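DNA replication initiator (Cdc21/Cdc54) (Methanothermobacter thermautotrophicus, PDB 1LTL) probably acts as an ATP-dependent MCM helicase that unwinds DNA for replication, here represented by its zinc-binding N-terminal part, assembled as a dodecamer. Local coordinates at residues Lys17-Phe22 with Gln74-Asn79; Val41-Val46 with Asn90-Gly95. All blocks are in the same frame, centred on the assembly; numbering follows the deposited sequence.

Both contacts belong to the MCM N-terminal domain; helix 66-77 is one side of contact 1 and covers the apolar face of contact 2. Contact 1, residues 17-22 with 74-79, is mostly buried packing between two helix ends; no hydrogen bond crosses it, and aromatic and aliphatic groups do the work. Contact 2, residues 41-46 with 90-95, is partly buried and held by main-chain hydrogen bonds between two parallel strands, with one apolar face and one polar face. The apolar face of contact 2 meets contact 1 directly: Ile44 touches Ile77, and Phe22 reaches Val46 and Ile91, so helix packing and strand pairing merge into one hydrophobic core, while the polar face turns to the beta-rich part.

Contact 1 of 2, residues Lys17-Phe22 with Gln74-Asn79; sequences KFEEFF and QQAIRN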
loop_
_atom_site.group_PDB
_atom_site.type_symbol
_atom_site.label_atom_id
_atom_site.label_comp_id
_atom_site.label_asym_id
_atom_site.label_seq_id
_atom_site.Cartn_x
_atom_site.Cartn_y
_atom_site.Cartn_z
ATOM N N LYS A 17 -14.895 42.697 24.741
ATOM C CA LYS A 17 -15.696 42.995 25.912
ATOM C C LYS A 17 -14.874 42.798 27.170
ATOM O O LYS A 17 -14.949 43.591 28.104
ATOM C CB LYS A 17 -16.932 42.097 25.968
ATOM C CG LYS A 17 -18.002 42.426 24.940
ATOM C CD LYS A 17 -19.300 41.662 25.214
ATOM C CE LYS A 17 -20.411 42.070 24.251
ATOM N NZ LYS A 17 -21.712 41.399 24.544
ATOM N N PHE A 18 -14.080 41.738 27.191
ATOM C CA PHE A 18 -13.253 41.448 28.351
ATOM C C PHE A 18 -12.068 42.390 28.478
ATOM O O PHE A 18 -11.758 42.865 29.569
ATOM C CB PHE A 18 -12.769 39.999 28.299
ATOM C CG PHE A 18 -13.585 39.066 29.131
ATOM C CD1 PHE A 18 -14.095 37.900 28.591
ATOM C CD2 PHE A 18 -13.843 39.357 30.463
ATOM C CE1 PHE A 18 -14.852 37.036 29.369
ATOM C CE2 PHE A 18 -14.598 38.498 31.248
ATOM C CZ PHE A 18 -15.103 37.336 30.701
ATOM N N GLU A 19 -11.406 42.660 27.362
ATOM C CA GLU A 19 -10.272 43.554 27.403
ATOM C C GLU A 19 -10.641 44.879 28.043
ATOM O O GLU A 19 -9.776 45.594 28.540
ATOM C CB GLU A 19 -9.718 43.786 26.005
ATOM C CG GLU A 19 -8.882 42.636 25.520
ATOM C CD GLU A 19 -8.082 42.982 24.288
ATOM O OE1 GLU A 19 -8.697 43.204 23.219
ATOM O OE2 GLU A 19 -6.836 43.042 24.394
ATOM N N GLU A 20 -11.926 45.206 28.043
ATOM C CA GLU A 20 -12.363 46.451 28.655
ATOM C C GLU A 20 -12.661 46.251 30.132
ATOM O O GLU A 20 -12.330 47.101 30.952
ATOM C CB GLU A 20 -13.590 46.998 27.932
ATOM C CG GLU A 20 -13.270 47.600 26.571
ATOM C CD GLU A 20 -14.519 47.986 25.797
ATOM O OE1 GLU A 20 -15.399 48.665 26.380
ATOM O OE2 GLU A 20 -14.614 47.611 24.604
ATOM N N PHE A 21 -13.274 45.125 30.474
ATOM C CA PHE A 21 -13.583 44.845 31.866
ATOM C C PHE A 21 -12.271 44.814 32.649
ATOM O O PHE A 21 -12.201 45.232 33.809
ATOM C CB PHE A 21 -14.285 43.496 31.995
ATOM C CG PHE A 21 -14.681 43.161 33.397
ATOM C CD1 PHE A 21 -15.842 43.682 33.949
ATOM C CD2 PHE A 21 -13.874 42.350 34.181
ATOM C CE1 PHE A 21 -16.190 43.398 35.265
ATOM C CE2 PHE A 21 -14.214 42.061 35.494
ATOM C CZ PHE A 21 -15.372 42.586 36.037
ATOM N N PHE A 22 -11.232 44.317 31.988
ATOM C CA PHE A 22 -9.910 44.209 32.589
ATOM C C PHE A 22 -9.099 45.506 32.462
ATOM O O PHE A 22 -7.929 45.566 32.856
ATOM C CB PHE A 22 -9.157 43.028 31.958
ATOM C CG PHE A 22 -9.678 41.677 32.385
ATOM C CD1 PHE A 22 -9.970 40.693 31.445
ATOM C CD2 PHE A 22 -9.881 41.391 33.735
ATOM C CE1 PHE A 22 -10.456 39.448 31.844
ATOM C CE2 PHE A 22 -10.364 40.152 34.141
ATOM C CZ PHE A 22 -10.653 39.179 33.194
ATOM N N GLN A 74 -8.902 34.999 29.557
ATOM C CA GLN A 74 -7.479 34.777 29.708
ATOM C C GLN A 74 -6.731 35.469 28.585
ATOM O O GLN A 74 -5.722 36.106 28.825
ATOM C CB GLN A 74 -7.150 33.293 29.702
ATOM C CG GLN A 74 -7.773 32.523 30.819
ATOM C CD GLN A 74 -7.317 31.089 30.813
ATOM O OE1 GLN A 74 -7.377 30.411 29.787
ATOM N NE2 GLN A 74 -6.855 30.612 31.958
ATOM N N GLN A 75 -7.216 35.348 27.356
ATOM C CA GLN A 75 -6.543 35.990 26.232
ATOM C C GLN A 75 -6.596 37.486 26.369
ATOM O O GLN A 75 -5.807 38.192 25.764
ATOM C CB GLN A 75 -7.184 35.599 24.904
ATOM C CG GLN A 75 -6.324 34.655 24.075
ATOM C CD GLN A 75 -5.099 35.338 23.487
ATOM O OE1 GLN A 75 -5.204 36.074 22.508
ATOM N NE2 GLN A 75 -3.934 35.104 24.089
ATOM N N ALA A 76 -7.540 37.974 27.157
ATOM C CA ALA A 76 -7.650 39.405 27.343
ATOM C C ALA A 76 -6.492 39.862 28.225
ATOM O O ALA A 76 -5.693 40.702 27.816
ATOM C CB ALA A 76 -8.983 39.753 27.977
ATOM N N ILE A 77 -6.395 39.300 29.426
ATOM C CA ILE A 77 -5.318 39.660 30.335
ATOM C C ILE A 77 -3.966 39.512 29.656
ATOM O O ILE A 77 -3.093 40.362 29.782
ATOM C CB ILE A 77 -5.343 38.792 31.594
ATOM C CG1 ILE A 77 -6.541 39.185 32.448
ATOM C CG2 ILE A 77 -4.054 38.949 32.370
ATOM C CD1 ILE A 77 -6.604 38.455 33.760
ATOM N N ARG A 78 -3.806 38.431 28.916
ATOM C CA ARG A 78 -2.568 38.160 28.205
ATOM C C ARG A 78 -2.311 39.261 27.165
ATOM O O ARG A 78 -1.178 39.460 26.728
ATOM C CB ARG A 78 -2.688 36.780 27.552
ATOM C CG ARG A 78 -1.392 36.131 27.118
ATOM C CD ARG A 78 -1.640 34.655 26.813
ATOM N NE ARG A 78 -1.928 33.889 28.030
ATOM C CZ ARG A 78 -2.882 32.964 28.138
ATOM N NH1 ARG A 78 -3.661 32.684 27.098
ATOM N NH2 ARG A 78 -3.049 32.313 29.285
ATOM N N ASN A 79 -3.368 39.979 26.790
ATOM C CA ASN A 79 -3.269 41.069 25.810
ATOM C C ASN A 79 -3.208 42.447 26.462
ATOM O O ASN A 79 -3.275 43.463 25.771
ATOM C CB ASN A 79 -4.465 41.053 24.845
ATOM C CG ASN A 79 -4.261 40.119 23.656
ATOM O OD1 ASN A 79 -3.237 39.440 23.550
ATOM N ND2 ASN A 79 -5.245 40.084 22.754
#
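Ala76 presents its methyl group to helix 11-21 at the point where the two backbones come nearest, its CA lying 4.9 Å from the CA of Glu19. A small residue suits so close a meeting: Ala76 CB lies 3.8 Å from Phe18 CB, touches the aliphatic CG of Glu19 as well, and meets the Phe22 ring at its edge, 3.7 Å from Phe22 CD1. One residue on, Ile77 takes the ring's face. Its CG1 stands 3.9 Å from the centroid of the Phe22 ring, only 9° off the normal, a CH-pi contact, while Phe21 CD2 covers the opposite face nearer the rim. With Phe22 CG beside its own backbone N (chi1 -72°), the ring is carried across to the second helix. A serine in place of Phe22 would probably leave Ile77 CG1 without its aromatic partner and open a gap beside Ala76. Asn79 closes the contact at its more polar border, where the extended Glu19 chain brings OE2 beside Asn79 CB; Asn79 ND2 is farther from Glu19 OE2, at 3.7 Å, and with the carboxylate and amide planes 55° apart the meeting is a loose one. Further along the interface, Phe18 packs on Val69, Ala72 and Ala73 of helix 66-77, and strand 43-47 packs against Phe22 and Ile77.

Contact 2 of 2, residues Val41-Val46 with Asn90-Gly95; sequences VRSIEV and NIRFSG
Arg92 and Ser43 stand on the same polar face of a parallel strand pair, and the serine hydroxyl meets the guanidinium group at its edge. Arg92 NE gives a nearly straight hydrogen bond to Ser43 OG, 2.9 Å long with 165° at the hydrogen, and the oxygen sits in the guanidinium plane. The arginine chain is extended from CG to NE, which carries the flat group along this face, and Asn90 CB lies against one of its faces. A small hydroxyl suits position 43, accepting from Arg92 NE while also bonding Asp207; a long flat cation suits position 92, reaching Ser43, Asp207 through NH2 and the Asn242 carbonyl through NH1 at once. Together these bonds probably fix the rotation of the guanidinium.

On the opposite face stand Ile44, Val46, Ile91 and Phe93. Val46 and Phe93 run side by side and point the same way, Val46 CG2 resting over a face of the ring. The same methyl, placed between its backbone N and carbonyl carbon (chi1 -52° for CG1), also reaches Ile91 CG2 at 4.2 Å. Beta-branched residues suit the extended strand, and their apolar bulk, with the phenylalanine ring, suits a face covered by helix 66-77.

Main-chain hydrogen bonds fix the parallel register: Ile44 N bonds Asn90 O, Val46 N bonds Arg92 O at 2.9 Å, and Ser94 N bonds Val46 O. Adjacent parallel strands joined through intervening helices, with helix 66-77 covering one face, form a beta-alpha-beta crossover, here a two-stranded sheet within the mainly helical MCM N-terminal domain.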
loop_
_atom_site.group_PDB
_atom_site.type_symbol
_atom_site.label_atom_id
_atom_site.label_comp_id
_atom_site.label_asym_id
_atom_site.label_seq_id
_atom_site.Cartn_x
_atom_site.Cartn_y
_atom_site.Cartn_z
ATOM N N VAL A 41 1.061 33.466 42.296
ATOM C CA VAL A 41 -0.363 33.696 42.379
ATOM C C VAL A 41 -1.172 32.857 41.402
ATOM O O VAL A 41 -1.932 31.982 41.820
ATOM C CB VAL A 41 -0.680 35.176 42.200
ATOM C CG1 VAL A 41 -0.238 35.938 43.432
ATOM C CG2 VAL A 41 0.014 35.702 40.969
ATOM N N ARG A 42 -1.019 33.111 40.108
ATOM C CA ARG A 42 -1.761 32.340 39.102
ATOM C C ARG A 42 -3.232 32.753 38.931
ATOM O O ARG A 42 -3.737 32.787 37.811
ATOM C CB ARG A 42 -1.723 30.852 39.452
ATOM C CG ARG A 42 -0.353 30.308 39.733
ATOM C CD ARG A 42 -0.477 28.918 40.281
ATOM N NE ARG A 42 0.753 28.507 40.923
ATOM C CZ ARG A 42 0.890 27.402 41.648
ATOM N NH1 ARG A 42 -0.139 26.577 41.828
ATOM N NH2 ARG A 42 2.068 27.124 42.202
ATOM N N SER A 43 -3.906 33.057 40.039
ATOM C CA SER A 43 -5.318 33.443 40.021
ATOM C C SER A 43 -5.605 34.943 40.056
ATOM O O SER A 43 -4.785 35.737 40.489
ATOM C CB SER A 43 -6.040 32.793 41.197
ATOM O OG SER A 43 -5.866 31.399 41.178
ATOM N N ILE A 44 -6.799 35.312 39.614
ATOM C CA ILE A 44 -7.249 36.695 39.587
ATOM C C ILE A 44 -8.740 36.584 39.756
ATOM O O ILE A 44 -9.447 36.268 38.808
ATOM C CB ILE A 44 -6.970 37.344 38.233
ATOM C CG1 ILE A 44 -5.460 37.503 38.051
ATOM C CG2 ILE A 44 -7.724 38.667 38.109
ATOM C CD1 ILE A 44 -5.059 38.114 36.720
ATOM N N GLU A 45 -9.223 36.841 40.959
ATOM C CA GLU A 45 -10.649 36.726 41.249
ATOM C C GLU A 45 -11.549 37.864 40.746
ATOM O O GLU A 45 -11.192 39.019 40.880
ATOM C CB GLU A 45 -10.786 36.594 42.743
ATOM C CG GLU A 45 -12.166 36.533 43.229
ATOM C CD GLU A 45 -12.160 36.395 44.715
ATOM O OE1 GLU A 45 -11.453 35.480 45.215
ATOM O OE2 GLU A 45 -12.852 37.198 45.379
ATOM N N VAL A 46 -12.707 37.553 40.166
ATOM C CA VAL A 46 -13.608 38.617 39.702
ATOM C C VAL A 46 -15.035 38.403 40.183
ATOM O O VAL A 46 -15.567 37.301 40.101
ATOM C CB VAL A 46 -13.624 38.775 38.156
ATOM C CG1 VAL A 46 -12.214 38.926 37.642
ATOM C CG2 VAL A 46 -14.321 37.616 37.510
ATOM N N ASN A 90 -5.423 32.361 36.122
ATOM C CA ASN A 90 -6.689 31.691 36.283
ATOM C C ASN A 90 -7.740 32.686 36.680
ATOM O O ASN A 90 -7.651 33.277 37.746
ATOM C CB ASN A 90 -6.596 30.642 37.373
ATOM C CG ASN A 90 -5.674 29.525 37.015
ATOM O OD1 ASN A 90 -5.141 28.857 37.894
ATOM N ND2 ASN A 90 -5.486 29.294 35.720
ATOM N N ILE A 91 -8.738 32.886 35.831
ATOM C CA ILE A 91 -9.802 33.801 36.189
ATOM C C ILE A 91 -10.819 33.015 37.015
ATOM O O ILE A 91 -11.353 32.022 36.553
ATOM C CB ILE A 91 -10.515 34.368 34.959
ATOM C CG1 ILE A 91 -9.584 35.259 34.147
ATOM C CG2 ILE A 91 -11.672 35.209 35.408
ATOM C CD1 ILE A 91 -8.521 34.537 33.386
ATOM N N ARG A 92 -11.081 33.439 38.242
ATOM C CA ARG A 92 -12.055 32.720 39.048
ATOM C C ARG A 92 -13.210 33.630 39.449
ATOM O O ARG A 92 -12.998 34.628 40.127
ATOM C CB ARG A 92 -11.400 32.163 40.302
ATOM C CG ARG A 92 -10.220 31.312 39.998
ATOM C CD ARG A 92 -9.687 30.622 41.223
ATOM N NE ARG A 92 -8.426 29.975 40.880
ATOM C CZ ARG A 92 -8.328 28.821 40.232
ATOM N NH1 ARG A 92 -9.428 28.179 39.871
ATOM N NH2 ARG A 92 -7.134 28.331 39.923
ATOM N N PHE A 93 -14.433 33.285 39.051
ATOM C CA PHE A 93 -15.587 34.108 39.388
ATOM C C PHE A 93 -16.198 33.822 40.730
ATOM O O PHE A 93 -16.355 32.672 41.115
ATOM C CB PHE A 93 -16.648 33.954 38.331
ATOM C CG PHE A 93 -16.141 34.214 36.980
ATOM C CD1 PHE A 93 -15.235 33.352 36.402
ATOM C CD2 PHE A 93 -16.508 35.358 36.302
ATOM C CE1 PHE A 93 -14.695 33.629 35.162
ATOM C CE2 PHE A 93 -15.973 35.651 35.051
ATOM C CZ PHE A 93 -15.065 34.785 34.482
ATOM N N SER A 94 -16.546 34.881 41.449
ATOM C CA SER A 94 -17.163 34.717 42.757
ATOM C C SER A 94 -18.616 35.201 42.776
ATOM O O SER A 94 -18.982 36.123 42.052
ATOM C CB SER A 94 -16.363 35.464 43.814
ATOM O OG SER A 94 -16.919 35.231 45.100
ATOM N N GLY A 95 -19.431 34.569 43.616
ATOM C CA GLY A 95 -20.828 34.936 43.705
ATOM C C GLY A 95 -21.578 34.657 42.414
ATOM O O GLY A 95 -21.877 35.565 41.626
#